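Local coordinates for protein probable oxidoreductase (Mycobacterium abscessus, PDB 4EYE) that is probably an oxidoreductase of the quinone oxidoreductase-like branch of the medium-chain dehydrogenase/reductase family, though its substrate is not established, at residues 106-111 with 139-144. Numbering follows the deposited sequence.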
ATOM      1  N   MET A 106      11.602  -6.390   5.817  1.00 18.52           N
ATOM      2  CA  MET A 106      10.887  -5.328   5.157  1.00 18.80           C
ATOM      3  C   MET A 106      11.368  -4.003   5.763  1.00 19.00           C
ATOM      4  O   MET A 106      11.696  -3.953   6.952  1.00 18.96           O
ATOM      5  CB  MET A 106       9.401  -5.491   5.392  1.00 19.27           C
ATOM      6  CG  MET A 106       8.841  -6.728   4.707  1.00 19.75           C
ATOM      7  SD  MET A 106       7.446  -7.485   5.558  1.00 21.51           S
ATOM      8  CE  MET A 106       6.256  -6.167   5.567  1.00 20.74           C
ATOM      9  N   ALA A 107      11.426  -2.951   4.946  1.00 18.79           N
ATOM     10  CA  ALA A 107      11.973  -1.677   5.362  1.00 19.15           C
ATOM     11  C   ALA A 107      11.104  -0.544   4.780  1.00 19.55           C
ATOM     12  O   ALA A 107      10.551  -0.643   3.655  1.00 19.22           O
ATOM     13  CB  ALA A 107      13.408  -1.528   4.872  1.00 19.02           C
ATOM     14  N   PHE A 108      10.973   0.534   5.529  1.00 20.39           N
ATOM     15  CA  PHE A 108      10.381   1.727   4.962  1.00 20.83           C
ATOM     16  C   PHE A 108      11.184   2.949   5.278  1.00 21.51           C
ATOM     17  O   PHE A 108      11.739   3.040   6.357  1.00 20.95           O
ATOM     18  CB  PHE A 108       8.941   1.852   5.369  1.00 21.38           C
ATOM     19  CG  PHE A 108       8.703   1.871   6.848  1.00 22.20           C
ATOM     20  CD1 PHE A 108       8.526   3.089   7.492  1.00 22.71           C
ATOM     21  CD2 PHE A 108       8.547   0.696   7.587  1.00 22.39           C
ATOM     22  CE1 PHE A 108       8.281   3.147   8.862  1.00 23.09           C
ATOM     23  CE2 PHE A 108       8.273   0.761   8.985  1.00 23.00           C
ATOM     24  CZ  PHE A 108       8.135   1.981   9.608  1.00 22.80           C
ATOM     25  N   ASN A 109      11.217   3.880   4.316  1.00 22.05           N
ATOM     26  CA  ASN A 109      11.793   5.216   4.528  1.00 23.42           C
ATOM     27  C   ASN A 109      11.113   6.238   3.581  1.00 23.90           C
ATOM     28  O   ASN A 109      10.287   5.846   2.752  1.00 23.13           O
ATOM     29  CB  ASN A 109      13.295   5.169   4.290  1.00 23.66           C
ATOM     30  CG  ASN A 109      14.063   6.208   5.099  1.00 24.93           C
ATOM     31  OD1 ASN A 109      13.516   6.984   5.857  1.00 26.33           O
ATOM     32  ND2 ASN A 109      15.358   6.222   4.920  1.00 26.46           N
ATOM     33  N   PHE A 110      11.414   7.533   3.708  1.00 25.03           N
ATOM     34  CA  PHE A 110      10.769   8.520   2.833  1.00 25.89           C
ATOM     35  C   PHE A 110      11.335   8.481   1.422  1.00 24.27           C
ATOM     36  O   PHE A 110      10.591   8.754   0.461  1.00 25.13           O
ATOM     37  CB  PHE A 110      10.669   9.949   3.430  1.00 29.00           C
ATOM     38  CG  PHE A 110      11.894  10.422   4.132  1.00 31.35           C
ATOM     39  CD1 PHE A 110      12.866  11.158   3.435  1.00 33.67           C
ATOM     40  CD2 PHE A 110      12.086  10.165   5.488  1.00 34.29           C
ATOM     41  CE1 PHE A 110      14.028  11.603   4.068  1.00 34.95           C
ATOM     42  CE2 PHE A 110      13.249  10.608   6.137  1.00 36.14           C
ATOM     43  CZ  PHE A 110      14.217  11.331   5.426  1.00 36.51           C
ATOM     44  N   ILE A 111      12.598   8.070   1.290  1.00 22.36           N
ATOM     45  CA  ILE A 111      13.299   7.987   0.004  1.00 21.08           C
ATOM     46  C   ILE A 111      14.226   6.768  -0.007  1.00 19.92           C
ATOM     47  O   ILE A 111      14.387   6.106   1.006  1.00 19.70           O
ATOM     48  CB  ILE A 111      14.208   9.234  -0.265  1.00 21.59           C
ATOM     49  CG1 ILE A 111      15.079   9.550   0.959  1.00 21.96           C
ATOM     50  CG2 ILE A 111      13.392  10.443  -0.671  1.00 22.01           C
ATOM     51  CD1 ILE A 111      16.001  10.764   0.825  1.00 22.99           C
ATOM     52  N   ALA A 139       5.059  -5.879  -0.783  1.00 15.88           N
ATOM     53  CA  ALA A 139       3.709  -5.491  -1.062  1.00 15.96           C
ATOM     54  C   ALA A 139       2.901  -5.213   0.221  1.00 16.09           C
ATOM     55  O   ALA A 139       2.030  -4.362   0.217  1.00 16.04           O
ATOM     56  CB  ALA A 139       2.999  -6.548  -1.907  1.00 15.99           C
ATOM     57  N   LEU A 140       3.216  -5.936   1.292  1.00 16.39           N
ATOM     58  CA  LEU A 140       2.637  -5.715   2.608  1.00 16.69           C
ATOM     59  C   LEU A 140       2.887  -4.316   3.153  1.00 16.93           C
ATOM     60  O   LEU A 140       2.078  -3.788   3.900  1.00 17.20           O
ATOM     61  CB  LEU A 140       3.202  -6.684   3.661  1.00 16.81           C
ATOM     62  CG  LEU A 140       2.800  -8.139   3.722  1.00 17.08           C
ATOM     63  CD1 LEU A 140       3.507  -8.858   4.895  1.00 17.34           C
ATOM     64  CD2 LEU A 140       1.274  -8.338   3.794  1.00 17.09           C
ATOM     65  N   ILE A 141       3.999  -3.683   2.795  1.00 17.27           N
ATOM     66  CA  ILE A 141       4.509  -2.574   3.604  1.00 17.47           C
ATOM     67  C   ILE A 141       3.624  -1.339   3.756  1.00 17.71           C
ATOM     68  O   ILE A 141       3.187  -1.046   4.860  1.00 18.34           O
ATOM     69  CB  ILE A 141       5.940  -2.167   3.215  1.00 17.55           C
ATOM     70  CG1 ILE A 141       6.889  -3.326   3.443  1.00 17.59           C
ATOM     71  CG2 ILE A 141       6.390  -0.960   4.031  1.00 17.59           C
ATOM     72  CD1 ILE A 141       8.291  -3.116   2.898  1.00 17.71           C
ATOM     73  N   ALA A 142       3.383  -0.591   2.689  1.00 17.68           N
ATOM     74  CA  ALA A 142       2.469   0.563   2.773  1.00 17.55           C
ATOM     75  C   ALA A 142       1.024   0.089   2.763  1.00 17.19           C
ATOM     76  O   ALA A 142       0.259   0.435   3.702  1.00 17.13           O
ATOM     77  CB  ALA A 142       2.706   1.583   1.667  1.00 17.68           C
ATOM     78  N   ASN A 143       0.653  -0.720   1.778  1.00 16.58           N
ATOM     79  CA  ASN A 143      -0.758  -0.982   1.581  1.00 16.30           C
ATOM     80  C   ASN A 143      -1.468  -1.832   2.662  1.00 16.02           C
ATOM     81  O   ASN A 143      -2.605  -1.523   3.054  1.00 15.93           O
ATOM     82  CB  ASN A 143      -1.060  -1.555   0.180  1.00 16.35           C
ATOM     83  CG  ASN A 143      -0.616  -0.618  -0.965  1.00 16.58           C
ATOM     84  OD1 ASN A 143      -0.413   0.563  -0.744  1.00 16.71           O
ATOM     85  ND2 ASN A 143      -0.451  -1.171  -2.193  1.00 16.58           N
ATOM     86  N   TYR A 144      -0.803  -2.872   3.146  1.00 15.69           N
ATOM     87  CA  TYR A 144      -1.425  -3.816   4.084  1.00 15.58           C
ATOM     88  C   TYR A 144      -1.422  -3.293   5.500  1.00 15.61           C
ATOM     89  O   TYR A 144      -2.418  -3.507   6.233  1.00 15.68           O
ATOM     90  CB  TYR A 144      -0.835  -5.252   3.929  1.00 15.56           C
ATOM     91  CG  TYR A 144      -1.288  -5.912   2.613  1.00 15.56           C
ATOM     92  CD1 TYR A 144      -0.825  -5.458   1.366  1.00 15.50           C
ATOM     93  CD2 TYR A 144      -2.222  -6.939   2.608  1.00 15.69           C
ATOM     94  CE1 TYR A 144      -1.229  -6.028   0.187  1.00 15.57           C
ATOM     95  CE2 TYR A 144      -2.659  -7.504   1.420  1.00 15.77           C
ATOM     96  CZ  TYR A 144      -2.148  -7.075   0.207  1.00 15.71           C
ATOM     97  OH  TYR A 144      -2.615  -7.651  -0.980  1.00 15.85           O
TER
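M106 and I141 run past each other in opposite directions, each reaching toward the backbone that carries the other. M106 CB, on strand 104-108, already touches the tip of I141, lying 3.6 Å from I141 CD1, with CG1 a little farther away. M106 CG follows at a looser 4.1 Å from I141 CD1. Bends at chi2 and chi3 (60°) then turn the methyl CE toward the other segment, 3.6 Å from I141 CG1. M106 CE also lies 3.6 Å from L140 CB and somewhat farther from L140 CD1, so the end of the methionine bridges two successive residues, L140 and I141.

I141 answers with both of its branches. CG1 lies anti to the carbonyl carbon (chi1 -62°), and from there the extended arm carries I141 CD1 to the strand backbone, 3.4 Å from A107 O. The other branch, I141 CG2, faces F108 at its root: it is 4.0 Å from F108 CB and approaches the ring obliquely. A107 sends its own methyl away from 139-144, against T86 of strand 85-92.

The contact therefore sets one face of a strand in the GroES-like catalytic domain against the segment 139-144, on helices 134-140 and 143-154. Backbone bonds from M106 to L126 and from A107 to T86 tie that strand to neighbours on both sides, while E85 receives a bond from A142 N. A 2-methyl-2,4-pentanediol, probably from the crystallisation liquor, gives a hydrogen bond from its O4 to the carbonyl I141 O and also lies near the F108 side chain.

Across the two segments the side chains meet carbon to carbon, and the approach of I141 CD1 to A107 O is a van der Waals contact with a carbonyl; shape and burial, rather than directed bonds between them, join the two segments.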